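Local coordinates for putative lipoprotein (Bacteroides thetaiotaomicron, PDB 4Q1Z), which is of unknown function but, as a two-domain putative lipoprotein of the DUF4876 family, is probably held at the cell envelope by a lipid, at residues L108-C116 and S260-I268; G327-V336 and N372-G381. All blocks are in the same frame, centred on the assembly; numbering follows the deposited sequence.

Contact 1: L108-C116 and S260-I268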
ATOM      1  N   LEU A 108       4.847   0.152   0.128  1.00 48.47           N
ATOM      2  CA  LEU A 108       3.788   0.576  -0.784  1.00 46.03           C
ATOM      3  C   LEU A 108       2.548  -0.215  -0.501  1.00 48.25           C
ATOM      4  O   LEU A 108       2.482  -1.411  -0.801  1.00 47.32           O
ATOM      5  CB  LEU A 108       4.260   0.430  -2.234  1.00 45.51           C
ATOM      6  CG  LEU A 108       3.309   0.939  -3.312  1.00 47.51           C
ATOM      7  CD1 LEU A 108       3.177   2.439  -3.264  1.00 45.88           C
ATOM      8  CD2 LEU A 108       3.697   0.378  -4.667  1.00 46.04           C
ATOM      9  N   ILE A 109       1.562   0.444   0.123  1.00 45.99           N
ATOM     10  CA  ILE A 109       0.359  -0.259   0.597  1.00 44.98           C
ATOM     11  C   ILE A 109      -0.957   0.313   0.058  1.00 49.67           C
ATOM     12  O   ILE A 109      -1.000   1.442  -0.447  1.00 49.76           O
ATOM     13  CB  ILE A 109       0.337  -0.317   2.172  1.00 46.87           C
ATOM     14  CG1 ILE A 109       0.617   1.040   2.879  1.00 47.41           C
ATOM     15  CG2 ILE A 109       1.297  -1.377   2.688  1.00 44.37           C
ATOM     16  CD1 ILE A 109      -0.589   2.032   3.090  1.00 50.20           C
ATOM     17  N   PHE A 110      -2.030  -0.499   0.190  1.00 45.34           N
ATOM     18  CA  PHE A 110      -3.434  -0.163  -0.103  1.00 44.03           C
ATOM     19  C   PHE A 110      -3.915   0.698   1.049  1.00 49.00           C
ATOM     20  O   PHE A 110      -4.027   0.199   2.172  1.00 49.50           O
ATOM     21  CB  PHE A 110      -4.286  -1.449  -0.224  1.00 44.50           C
ATOM     22  CG  PHE A 110      -4.250  -2.149  -1.569  1.00 45.36           C
ATOM     23  CD1 PHE A 110      -4.896  -1.599  -2.680  1.00 48.71           C
ATOM     24  CD2 PHE A 110      -3.640  -3.392  -1.710  1.00 44.55           C
ATOM     25  CE1 PHE A 110      -4.874  -2.255  -3.918  1.00 49.03           C
ATOM     26  CE2 PHE A 110      -3.615  -4.042  -2.945  1.00 46.47           C
ATOM     27  CZ  PHE A 110      -4.227  -3.470  -4.043  1.00 45.66           C
ATOM     28  N   LYS A 111      -4.114   1.988   0.815  1.00 45.27           N
ATOM     29  CA  LYS A 111      -4.517   2.928   1.878  1.00 45.70           C
ATOM     30  C   LYS A 111      -6.064   2.924   2.128  1.00 50.51           C
ATOM     31  O   LYS A 111      -6.532   2.968   3.272  1.00 48.07           O
ATOM     32  CB  LYS A 111      -4.027   4.342   1.499  1.00 46.45           C
ATOM     33  CG  LYS A 111      -4.193   5.390   2.572  1.00 49.76           C
ATOM     34  CD  LYS A 111      -3.631   6.720   2.097  1.00 52.23           C
ATOM     35  CE  LYS A 111      -4.319   7.898   2.726  1.00 60.93           C
ATOM     36  NZ  LYS A 111      -5.756   7.944   2.385  1.00 73.99           N
ATOM     37  N   GLU A 112      -6.834   2.956   1.036  1.00 48.41           N
ATOM     38  CA  GLU A 112      -8.285   3.015   1.047  1.00 47.71           C
ATOM     39  C   GLU A 112      -8.782   2.265  -0.156  1.00 50.30           C
ATOM     40  O   GLU A 112      -8.184   2.403  -1.229  1.00 48.84           O
ATOM     41  CB  GLU A 112      -8.756   4.489   1.029  1.00 49.79           C
ATOM     42  CG  GLU A 112     -10.273   4.677   1.056  1.00 55.02           C
ATOM     43  CD  GLU A 112     -10.809   5.651   2.092  1.00 66.42           C
ATOM     44  OE1 GLU A 112     -10.000   6.359   2.734  1.00 57.26           O
ATOM     45  OE2 GLU A 112     -12.046   5.683   2.279  1.00 58.14           O
ATOM     46  N   ILE A 113      -9.866   1.461   0.025  1.00 46.58           N
ATOM     47  CA  ILE A 113     -10.515   0.669  -1.028  1.00 45.88           C
ATOM     48  C   ILE A 113     -12.053   0.789  -0.915  1.00 49.48           C
ATOM     49  O   ILE A 113     -12.617   0.613   0.174  1.00 48.06           O
ATOM     50  CB  ILE A 113     -10.055  -0.844  -1.000  1.00 48.06           C
ATOM     51  CG1 ILE A 113      -8.504  -0.993  -1.063  1.00 47.24           C
ATOM     52  CG2 ILE A 113     -10.746  -1.651  -2.118  1.00 46.99           C
ATOM     53  CD1 ILE A 113      -7.929  -2.417  -0.778  1.00 52.10           C
ATOM     54  N   TYR A 114     -12.728   1.074  -2.051  1.00 46.26           N
ATOM     55  CA  TYR A 114     -14.187   1.147  -2.116  1.00 45.20           C
ATOM     56  C   TYR A 114     -14.639   0.250  -3.257  1.00 49.13           C
ATOM     57  O   TYR A 114     -14.215   0.456  -4.386  1.00 48.43           O
ATOM     58  CB  TYR A 114     -14.650   2.594  -2.246  1.00 46.66           C
ATOM     59  CG  TYR A 114     -16.122   2.771  -2.553  1.00 48.51           C
ATOM     60  CD1 TYR A 114     -17.103   2.139  -1.783  1.00 49.86           C
ATOM     61  CD2 TYR A 114     -16.540   3.634  -3.559  1.00 48.86           C
ATOM     62  CE1 TYR A 114     -18.460   2.339  -2.037  1.00 48.08           C
ATOM     63  CE2 TYR A 114     -17.888   3.824  -3.829  1.00 49.75           C
ATOM     64  CZ  TYR A 114     -18.843   3.165  -3.077  1.00 54.04           C
ATOM     65  OH  TYR A 114     -20.169   3.364  -3.359  1.00 58.88           O
ATOM     66  N   TYR A 115     -15.442  -0.794  -2.951  1.00 46.66           N
ATOM     67  CA  TYR A 115     -15.821  -1.844  -3.918  1.00 44.81           C
ATOM     68  C   TYR A 115     -17.305  -2.267  -3.986  1.00 46.02           C
ATOM     69  O   TYR A 115     -17.670  -2.972  -4.935  1.00 44.86           O
ATOM     70  CB  TYR A 115     -15.026  -3.136  -3.578  1.00 44.42           C
ATOM     71  CG  TYR A 115     -15.248  -3.681  -2.171  1.00 44.84           C
ATOM     72  CD1 TYR A 115     -16.370  -4.452  -1.868  1.00 45.90           C
ATOM     73  CD2 TYR A 115     -14.308  -3.472  -1.160  1.00 45.00           C
ATOM     74  CE1 TYR A 115     -16.602  -4.916  -0.576  1.00 44.23           C
ATOM     75  CE2 TYR A 115     -14.512  -3.963   0.129  1.00 45.98           C
ATOM     76  CZ  TYR A 115     -15.659  -4.697   0.415  1.00 51.30           C
ATOM     77  OH  TYR A 115     -15.889  -5.204   1.674  1.00 45.25           O
ATOM     78  N   CYS A 116     -18.126  -1.953  -2.974  1.00 42.86           N
ATOM     79  CA  CYS A 116     -19.457  -2.566  -2.897  1.00 43.34           C
ATOM     80  C   CYS A 116     -20.544  -1.873  -3.759  1.00 50.52           C
ATOM     81  O   CYS A 116     -21.682  -2.373  -3.839  1.00 50.77           O
ATOM     82  CB  CYS A 116     -19.901  -2.707  -1.447  1.00 43.25           C
ATOM     83  SG  CYS A 116     -20.332  -1.137  -0.663  1.00 48.82           S
ATOM     84  N   SER A 260     -15.678  -8.144  -7.201  1.00 44.13           N
ATOM     85  CA  SER A 260     -16.827  -8.548  -6.371  1.00 43.34           C
ATOM     86  C   SER A 260     -17.338  -7.418  -5.452  1.00 48.88           C
ATOM     87  O   SER A 260     -16.570  -6.873  -4.646  1.00 49.74           O
ATOM     88  CB  SER A 260     -16.461  -9.767  -5.528  1.00 43.60           C
ATOM     89  OG  SER A 260     -17.614 -10.476  -5.116  1.00 49.92           O
ATOM     90  N   VAL A 261     -18.642  -7.074  -5.584  1.00 44.84           N
ATOM     91  CA  VAL A 261     -19.316  -6.072  -4.741  1.00 44.04           C
ATOM     92  C   VAL A 261     -19.476  -6.683  -3.301  1.00 49.16           C
ATOM     93  O   VAL A 261     -19.781  -5.963  -2.345  1.00 50.67           O
ATOM     94  CB  VAL A 261     -20.650  -5.530  -5.348  1.00 47.85           C
ATOM     95  CG1 VAL A 261     -20.415  -4.840  -6.700  1.00 46.89           C
ATOM     96  CG2 VAL A 261     -21.715  -6.622  -5.473  1.00 47.54           C
ATOM     97  N   PHE A 262     -19.192  -8.001  -3.149  1.00 43.58           N
ATOM     98  CA  PHE A 262     -19.162  -8.687  -1.856  1.00 42.68           C
ATOM     99  C   PHE A 262     -17.780  -8.650  -1.210  1.00 45.91           C
ATOM    100  O   PHE A 262     -17.601  -9.246  -0.171  1.00 47.86           O
ATOM    101  CB  PHE A 262     -19.538 -10.154  -2.023  1.00 44.85           C
ATOM    102  CG  PHE A 262     -20.962 -10.425  -2.400  1.00 47.67           C
ATOM    103  CD1 PHE A 262     -21.982 -10.304  -1.462  1.00 51.79           C
ATOM    104  CD2 PHE A 262     -21.286 -10.846  -3.684  1.00 49.71           C
ATOM    105  CE1 PHE A 262     -23.313 -10.573  -1.810  1.00 53.83           C
ATOM    106  CE2 PHE A 262     -22.614 -11.132  -4.031  1.00 53.81           C
ATOM    107  CZ  PHE A 262     -23.619 -10.997  -3.090  1.00 53.03           C
ATOM    108  N   GLY A 263     -16.799  -8.035  -1.848  1.00 40.66           N
ATOM    109  CA  GLY A 263     -15.425  -8.027  -1.382  1.00 39.07           C
ATOM    110  C   GLY A 263     -14.581  -8.923  -2.256  1.00 44.99           C
ATOM    111  O   GLY A 263     -14.897 -10.106  -2.466  1.00 43.45           O
ATOM    112  N   GLY A 264     -13.527  -8.330  -2.798  1.00 44.12           N
ATOM    113  CA  GLY A 264     -12.553  -9.028  -3.627  1.00 42.48           C
ATOM    114  C   GLY A 264     -11.252  -9.189  -2.878  1.00 43.40           C
ATOM    115  O   GLY A 264     -11.086  -8.613  -1.800  1.00 41.50           O
ATOM    116  N   ALA A 265     -10.343 -10.022  -3.428  1.00 40.47           N
ATOM    117  CA  ALA A 265      -8.997 -10.247  -2.901  1.00 40.58           C
ATOM    118  C   ALA A 265      -8.040  -9.488  -3.841  1.00 46.14           C
ATOM    119  O   ALA A 265      -7.980  -9.791  -5.036  1.00 44.81           O
ATOM    120  CB  ALA A 265      -8.688 -11.736  -2.828  1.00 41.08           C
ATOM    121  N   TYR A 266      -7.405  -8.419  -3.322  1.00 43.31           N
ATOM    122  CA  TYR A 266      -6.561  -7.482  -4.098  1.00 42.48           C
ATOM    123  C   TYR A 266      -5.099  -7.636  -3.785  1.00 45.86           C
ATOM    124  O   TYR A 266      -4.738  -7.743  -2.621  1.00 45.17           O
ATOM    125  CB  TYR A 266      -6.990  -6.015  -3.784  1.00 43.33           C
ATOM    126  CG  TYR A 266      -8.497  -5.838  -3.696  1.00 45.10           C
ATOM    127  CD1 TYR A 266      -9.300  -5.939  -4.836  1.00 45.44           C
ATOM    128  CD2 TYR A 266      -9.126  -5.629  -2.470  1.00 47.04           C
ATOM    129  CE1 TYR A 266     -10.689  -5.835  -4.757  1.00 44.93           C
ATOM    130  CE2 TYR A 266     -10.520  -5.474  -2.388  1.00 48.80           C
ATOM    131  CZ  TYR A 266     -11.298  -5.610  -3.533  1.00 52.92           C
ATOM    132  OH  TYR A 266     -12.669  -5.504  -3.482  1.00 56.00           O
ATOM    133  N   VAL A 267      -4.246  -7.591  -4.813  1.00 42.48           N
ATOM    134  CA  VAL A 267      -2.787  -7.626  -4.647  1.00 41.29           C
ATOM    135  C   VAL A 267      -2.116  -6.619  -5.576  1.00 43.39           C
ATOM    136  O   VAL A 267      -2.549  -6.420  -6.711  1.00 40.26           O
ATOM    137  CB  VAL A 267      -2.108  -9.035  -4.829  1.00 44.89           C
ATOM    138  CG1 VAL A 267      -2.488 -10.012  -3.718  1.00 45.34           C
ATOM    139  CG2 VAL A 267      -2.363  -9.634  -6.208  1.00 43.90           C
ATOM    140  N   ILE A 268      -1.003  -6.044  -5.098  1.00 41.82           N
ATOM    141  CA  ILE A 268      -0.080  -5.242  -5.896  1.00 41.42           C
ATOM    142  C   ILE A 268       1.258  -5.940  -5.764  1.00 45.90           C
ATOM    143  O   ILE A 268       1.624  -6.368  -4.656  1.00 46.07           O
ATOM    144  CB  ILE A 268      -0.029  -3.722  -5.636  1.00 44.50           C
ATOM    145  CG1 ILE A 268       0.146  -3.371  -4.122  1.00 44.60           C
ATOM    146  CG2 ILE A 268      -1.245  -3.024  -6.328  1.00 43.84           C
ATOM    147  CD1 ILE A 268       0.663  -1.995  -3.840  1.00 46.44           C
TER

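Contact 2: G327-V336 and N372-G381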
ATOM      1  N   GLY A 327      -2.168 -16.740   3.552  1.00 51.34           N
ATOM      2  CA  GLY A 327      -2.036 -16.296   4.938  1.00 50.50           C
ATOM      3  C   GLY A 327      -0.824 -15.445   5.255  1.00 55.31           C
ATOM      4  O   GLY A 327      -0.916 -14.539   6.088  1.00 56.28           O
ATOM      5  N   VAL A 328       0.313 -15.717   4.600  1.00 51.56           N
ATOM      6  CA  VAL A 328       1.543 -14.929   4.795  1.00 51.64           C
ATOM      7  C   VAL A 328       1.346 -13.491   4.307  1.00 55.28           C
ATOM      8  O   VAL A 328       1.991 -12.588   4.845  1.00 56.44           O
ATOM      9  CB  VAL A 328       2.820 -15.546   4.160  1.00 55.76           C
ATOM     10  CG1 VAL A 328       3.198 -16.825   4.863  1.00 57.02           C
ATOM     11  CG2 VAL A 328       2.663 -15.780   2.658  1.00 55.39           C
ATOM     12  N   LEU A 329       0.466 -13.284   3.292  1.00 48.97           N
ATOM     13  CA  LEU A 329       0.192 -11.957   2.724  1.00 46.66           C
ATOM     14  C   LEU A 329      -0.916 -11.247   3.489  1.00 49.54           C
ATOM     15  O   LEU A 329      -0.809 -10.050   3.733  1.00 49.54           O
ATOM     16  CB  LEU A 329      -0.147 -12.070   1.240  1.00 45.23           C
ATOM     17  CG  LEU A 329       0.948 -12.695   0.354  1.00 47.35           C
ATOM     18  CD1 LEU A 329       0.448 -12.936  -1.050  1.00 44.80           C
ATOM     19  CD2 LEU A 329       2.228 -11.864   0.373  1.00 46.35           C
ATOM     20  N   ASP A 330      -1.975 -11.978   3.851  1.00 45.57           N
ATOM     21  CA  ASP A 330      -3.087 -11.483   4.648  1.00 46.36           C
ATOM     22  C   ASP A 330      -3.673 -12.652   5.443  1.00 50.60           C
ATOM     23  O   ASP A 330      -4.254 -13.540   4.850  1.00 51.89           O
ATOM     24  CB  ASP A 330      -4.159 -10.766   3.792  1.00 48.05           C
ATOM     25  CG  ASP A 330      -5.194  -9.965   4.580  1.00 58.75           C
ATOM     26  OD1 ASP A 330      -5.205 -10.059   5.840  1.00 57.78           O
ATOM     27  OD2 ASP A 330      -6.009  -9.269   3.943  1.00 64.65           O
ATOM     28  N   ALA A 331      -3.461 -12.668   6.775  1.00 47.34           N
ATOM     29  CA  ALA A 331      -3.930 -13.705   7.705  1.00 46.84           C
ATOM     30  C   ALA A 331      -5.405 -13.521   8.063  1.00 50.54           C
ATOM     31  O   ALA A 331      -6.011 -14.408   8.650  1.00 52.82           O
ATOM     32  CB  ALA A 331      -3.093 -13.669   8.976  1.00 47.76           C
ATOM     33  N   GLY A 332      -5.971 -12.391   7.704  1.00 46.25           N
ATOM     34  CA  GLY A 332      -7.350 -12.090   8.027  1.00 47.05           C
ATOM     35  C   GLY A 332      -8.267 -11.822   6.856  1.00 52.96           C
ATOM     36  O   GLY A 332      -8.011 -12.246   5.718  1.00 50.40           O
ATOM     37  N   ILE A 333      -9.405 -11.175   7.200  1.00 51.09           N
ATOM     38  CA  ILE A 333     -10.528 -10.777   6.349  1.00 49.63           C
ATOM     39  C   ILE A 333     -11.060  -9.427   6.803  1.00 51.17           C
ATOM     40  O   ILE A 333     -11.148  -9.171   8.013  1.00 50.54           O
ATOM     41  CB  ILE A 333     -11.675 -11.837   6.373  1.00 52.92           C
ATOM     42  CG1 ILE A 333     -12.175 -12.174   7.816  1.00 54.02           C
ATOM     43  CG2 ILE A 333     -11.315 -13.085   5.595  1.00 53.53           C
ATOM     44  CD1 ILE A 333     -13.747 -12.368   7.969  1.00 52.99           C
ATOM     45  N   THR A 334     -11.457  -8.592   5.844  1.00 46.15           N
ATOM     46  CA  THR A 334     -12.083  -7.268   6.068  1.00 45.55           C
ATOM     47  C   THR A 334     -13.406  -7.288   5.312  1.00 49.07           C
ATOM     48  O   THR A 334     -13.610  -8.188   4.503  1.00 48.88           O
ATOM     49  CB  THR A 334     -11.152  -6.090   5.725  1.00 45.05           C
ATOM     50  OG1 THR A 334     -11.719  -4.892   6.255  1.00 44.05           O
ATOM     51  CG2 THR A 334     -10.886  -5.950   4.243  1.00 37.19           C
ATOM     52  N   TRP A 335     -14.336  -6.384   5.627  1.00 47.13           N
ATOM     53  CA  TRP A 335     -15.685  -6.394   5.030  1.00 48.13           C
ATOM     54  C   TRP A 335     -16.412  -5.096   5.321  1.00 53.20           C
ATOM     55  O   TRP A 335     -15.927  -4.279   6.102  1.00 53.41           O
ATOM     56  CB  TRP A 335     -16.525  -7.596   5.592  1.00 47.56           C
ATOM     57  CG  TRP A 335     -16.812  -7.503   7.072  1.00 49.26           C
ATOM     58  CD1 TRP A 335     -17.868  -6.869   7.664  1.00 53.05           C
ATOM     59  CD2 TRP A 335     -15.961  -7.953   8.143  1.00 48.84           C
ATOM     60  NE1 TRP A 335     -17.736  -6.903   9.038  1.00 53.05           N
ATOM     61  CE2 TRP A 335     -16.578  -7.566   9.361  1.00 54.02           C
ATOM     62  CE3 TRP A 335     -14.738  -8.647   8.195  1.00 48.90           C
ATOM     63  CZ2 TRP A 335     -16.032  -7.889  10.620  1.00 53.34           C
ATOM     64  CZ3 TRP A 335     -14.177  -8.930   9.437  1.00 51.09           C
ATOM     65  CH2 TRP A 335     -14.832  -8.575  10.633  1.00 52.73           C
ATOM     66  N   VAL A 336     -17.598  -4.921   4.705  1.00 49.43           N
ATOM     67  CA  VAL A 336     -18.491  -3.785   4.927  1.00 48.79           C
ATOM     68  C   VAL A 336     -19.871  -4.366   5.256  1.00 56.05           C
ATOM     69  O   VAL A 336     -20.774  -3.642   5.679  1.00 58.37           O
ATOM     70  CB  VAL A 336     -18.526  -2.721   3.803  1.00 50.36           C
ATOM     71  CG1 VAL A 336     -17.185  -2.032   3.674  1.00 48.68           C
ATOM     72  CG2 VAL A 336     -18.998  -3.300   2.475  1.00 49.35           C
ATOM     73  N   ASN A 372      -0.142  -7.372   8.005  1.00 49.39           N
ATOM     74  CA  ASN A 372      -0.563  -8.427   7.072  1.00 47.89           C
ATOM     75  C   ASN A 372      -1.787  -9.175   7.629  1.00 50.16           C
ATOM     76  O   ASN A 372      -1.876 -10.407   7.572  1.00 48.95           O
ATOM     77  CB  ASN A 372       0.598  -9.367   6.717  1.00 45.34           C
ATOM     78  CG  ASN A 372       1.630  -8.712   5.851  1.00 59.28           C
ATOM     79  OD1 ASN A 372       1.494  -7.565   5.442  1.00 52.13           O
ATOM     80  ND2 ASN A 372       2.668  -9.439   5.515  1.00 57.72           N
ATOM     81  N   ASN A 373      -2.733  -8.388   8.171  1.00 46.86           N
ATOM     82  CA  ASN A 373      -3.996  -8.855   8.743  1.00 46.95           C
ATOM     83  C   ASN A 373      -5.019  -7.768   8.553  1.00 53.08           C
ATOM     84  O   ASN A 373      -4.961  -6.749   9.230  1.00 54.60           O
ATOM     85  CB  ASN A 373      -3.838  -9.229  10.219  1.00 43.75           C
ATOM     86  CG  ASN A 373      -4.924 -10.133  10.734  1.00 61.67           C
ATOM     87  OD1 ASN A 373      -6.120  -9.963  10.450  1.00 53.91           O
ATOM     88  ND2 ASN A 373      -4.524 -11.118  11.519  1.00 54.25           N
ATOM     89  N   SER A 374      -5.935  -7.966   7.609  1.00 50.70           N
ATOM     90  CA  SER A 374      -6.948  -6.979   7.234  1.00 51.18           C
ATOM     91  C   SER A 374      -8.034  -6.839   8.281  1.00 56.39           C
ATOM     92  O   SER A 374      -8.654  -5.774   8.347  1.00 57.89           O
ATOM     93  CB  SER A 374      -7.547  -7.304   5.866  1.00 54.35           C
ATOM     94  OG  SER A 374      -6.645  -6.860   4.864  1.00 60.74           O
ATOM     95  N   THR A 375      -8.242  -7.871   9.128  1.00 52.86           N
ATOM     96  CA  THR A 375      -9.208  -7.779  10.239  1.00 52.64           C
ATOM     97  C   THR A 375      -8.750  -6.674  11.218  1.00 55.52           C
ATOM     98  O   THR A 375      -9.578  -5.943  11.760  1.00 56.95           O
ATOM     99  CB  THR A 375      -9.377  -9.130  10.955  1.00 53.30           C
ATOM    100  OG1 THR A 375      -9.506 -10.197  10.000  1.00 56.68           O
ATOM    101  CG2 THR A 375     -10.563  -9.139  11.907  1.00 46.93           C
ATOM    102  N   ASP A 376      -7.427  -6.520  11.349  1.00 50.20           N
ATOM    103  CA  ASP A 376      -6.762  -5.612  12.265  1.00 50.90           C
ATOM    104  C   ASP A 376      -6.317  -4.281  11.647  1.00 55.07           C
ATOM    105  O   ASP A 376      -6.295  -3.268  12.359  1.00 55.43           O
ATOM    106  CB  ASP A 376      -5.512  -6.308  12.862  1.00 52.62           C
ATOM    107  CG  ASP A 376      -5.706  -7.655  13.565  1.00 65.23           C
ATOM    108  OD1 ASP A 376      -6.877  -8.010  13.888  1.00 68.50           O
ATOM    109  OD2 ASP A 376      -4.682  -8.337  13.839  1.00 70.15           O
ATOM    110  N   ASP A 377      -5.907  -4.278  10.374  1.00 50.30           N
ATOM    111  CA  ASP A 377      -5.338  -3.085   9.736  1.00 49.49           C
ATOM    112  C   ASP A 377      -6.359  -2.117   9.125  1.00 51.62           C
ATOM    113  O   ASP A 377      -5.998  -0.968   8.850  1.00 51.09           O
ATOM    114  CB  ASP A 377      -4.332  -3.504   8.641  1.00 50.61           C
ATOM    115  CG  ASP A 377      -3.187  -4.392   9.105  1.00 57.07           C
ATOM    116  OD1 ASP A 377      -2.960  -4.486  10.335  1.00 57.55           O
ATOM    117  OD2 ASP A 377      -2.549  -5.026   8.244  1.00 62.41           O
ATOM    118  N   PHE A 378      -7.609  -2.552   8.916  1.00 47.36           N
ATOM    119  CA  PHE A 378      -8.593  -1.697   8.276  1.00 46.74           C
ATOM    120  C   PHE A 378      -9.791  -1.329   9.126  1.00 53.43           C
ATOM    121  O   PHE A 378     -10.398  -2.189   9.766  1.00 54.33           O
ATOM    122  CB  PHE A 378      -9.117  -2.362   6.993  1.00 46.90           C
ATOM    123  CG  PHE A 378      -8.120  -2.327   5.862  1.00 47.23           C
ATOM    124  CD1 PHE A 378      -7.131  -3.298   5.753  1.00 48.09           C
ATOM    125  CD2 PHE A 378      -8.159  -1.312   4.914  1.00 49.51           C
ATOM    126  CE1 PHE A 378      -6.177  -3.230   4.743  1.00 49.00           C
ATOM    127  CE2 PHE A 378      -7.225  -1.267   3.878  1.00 51.77           C
ATOM    128  CZ  PHE A 378      -6.239  -2.224   3.800  1.00 49.05           C
ATOM    129  N   GLU A 379     -10.181  -0.048   9.045  1.00 49.88           N
ATOM    130  CA  GLU A 379     -11.427   0.452   9.580  1.00 51.97           C
ATOM    131  C   GLU A 379     -12.482   0.030   8.566  1.00 57.02           C
ATOM    132  O   GLU A 379     -12.285   0.247   7.363  1.00 56.14           O
ATOM    133  CB  GLU A 379     -11.403   1.987   9.783  1.00 54.77           C
ATOM    134  CG  GLU A 379     -10.662   2.462  11.022  1.00 70.23           C
ATOM    135  CD  GLU A 379     -11.273   2.072  12.359  1.00 94.30           C
ATOM    136  OE1 GLU A 379     -12.491   1.771  12.404  1.00 80.36           O
ATOM    137  OE2 GLU A 379     -10.533   2.098  13.370  1.00 88.17           O
ATOM    138  N   ARG A 380     -13.573  -0.599   9.038  1.00 53.62           N
ATOM    139  CA  ARG A 380     -14.641  -1.128   8.203  1.00 52.44           C
ATOM    140  C   ARG A 380     -15.883  -0.252   8.180  1.00 58.17           C
ATOM    141  O   ARG A 380     -16.249   0.330   9.204  1.00 59.11           O
ATOM    142  CB  ARG A 380     -15.036  -2.509   8.710  1.00 50.97           C
ATOM    143  CG  ARG A 380     -13.955  -3.550   8.557  1.00 55.34           C
ATOM    144  CD  ARG A 380     -14.451  -4.883   9.021  1.00 57.16           C
ATOM    145  NE  ARG A 380     -14.736  -4.890  10.455  1.00 58.21           N
ATOM    146  CZ  ARG A 380     -13.849  -5.199  11.395  1.00 66.28           C
ATOM    147  NH1 ARG A 380     -12.598  -5.513  11.064  1.00 49.65           N
ATOM    148  NH2 ARG A 380     -14.205  -5.202  12.671  1.00 45.28           N
ATOM    149  N   GLY A 381     -16.538  -0.216   7.019  1.00 54.31           N
ATOM    150  CA  GLY A 381     -17.773   0.522   6.787  1.00 54.70           C
ATOM    151  C   GLY A 381     -17.677   2.028   6.924  1.00 57.59           C
ATOM    152  O   GLY A 381     -18.608   2.651   7.431  1.00 59.19           O
TER
HETATM  153  O   HOH W   1       0.154 -12.399   7.852  1.00 46.82           O
HETATM  154  O   HOH W   2     -11.120  -4.725   8.798  1.00 46.05           O

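Contact 1: L108-C116 and S260-I268
Strand 108-114 and strand 265-268 face each other, the axes of these short segments approaching to 8.3 Å with their directions 139° apart, while beyond their ends the backbones close in, the CA atoms of C116 and V261 lying 4.0 Å from each other. Between the strands the meeting is one of side chains. F110 reaches over with CZ, which rests 3.8 Å from CB of Y266 and equally near CG2 of I268, and its ring edge comes up to the backbone of V267. L108 and I268 cross at about a right angle through CD2 and CD1, and I113 lays CG2 and CD1 along the Y266 ring. The two strands belong to one large mixed sheet but are far from neighbours in it, so the sheet probably curls round on itself, bringing their side chains together in a buried core; V311 and F149 from other strands close round F110. K111 and E112 form a classic beta bulge against E133. Further along, Y115 has CG lodged between its backbone N and carbonyl carbon (chi1 59°), which turns the ring onto the type I turn S260-G263: CA of G263 sits over one face, 3.9 Å from the ring centroid, in a CH-pi contact. Beside it, OH of Y266 lies 3.3 Å from CB of Y115 and accepts from N of G264. With an alanine at Y115, the turn S260-G263 would probably lose the ring face under G263 and a gap would open beside the Y266 hydroxyl. Backbone CA-H...O contacts finish the join, the CA-H of V261 aimed almost straight at O of Y115, CA to O 3.5 Å.

Contact 2: G327-V336 and N372-G381
D330 grips the start of helix 374-377 with both carboxylate oxygens. OD1 takes the backbone N of S374 on its syn side at 2.8 Å, and OD2 meets OG of S374 from above the carboxylate plane at 2.7 Å. Having CG anti to the backbone N (chi1 -167°) carries the carboxylate across to the serine. One residue on, OG1 of T375 donates to O of I333, 2.8 Å away, and N of A331 makes a nearly straight bond to O of N372 (2.9 Å, 170°). At the far end R380 lies on W335: its CD stands over the centre of the six-membered ring, and the guanidinium stacks flat on the indole, planes 15° apart and centres 4.0 Å apart, an off-centre cation-pi pair. This is a loop laid along a short helix and the edge strand that follows it, with N373 as N-cap, its side chain accepting weakly from N of T375. A second shell of bonds helps to position these groups. N of G332 reaches OD1 of D330 from the opposite face to S374, closing an Asx turn, while N of E312 also binds OD2, so the buried carboxylate has several donors, which would probably favour its charged form. G332 suits its place, since a side chain there would run into OD1 of N373 and OG1 of T375. One water ties OG1 of T334 to O of S374, O of F378 and NH1 of R380; NH1 also gives a weak bond to O of T375, at the guanidinium edge. The ring of F378 packs inward, against I345 and V311.

In the fold
Both segments of contact 1 precede those of contact 2 along the chain, and the two centres lie about 10 Å apart. Both reach the same mixed sheet of eleven strands: contact 1 joins strand 108-114 to strand 265-269, next to one outermost strand, whereas 372-381 of contact 2 includes part of the other outermost strand, 378-382, set beyond 344-347 from 108-114. The two touch directly. OH of Y115 packs 3.5 Å from N of V336, and CZ of F378 packs 3.7 Å from O of F110, while V311 meets F110 and I113 as well as S374 and F378. Strand 108-114 takes part in contact 1 and also meets contact 2 through F110, with Y115 just beyond it, so distant parts of the larger domain come together here.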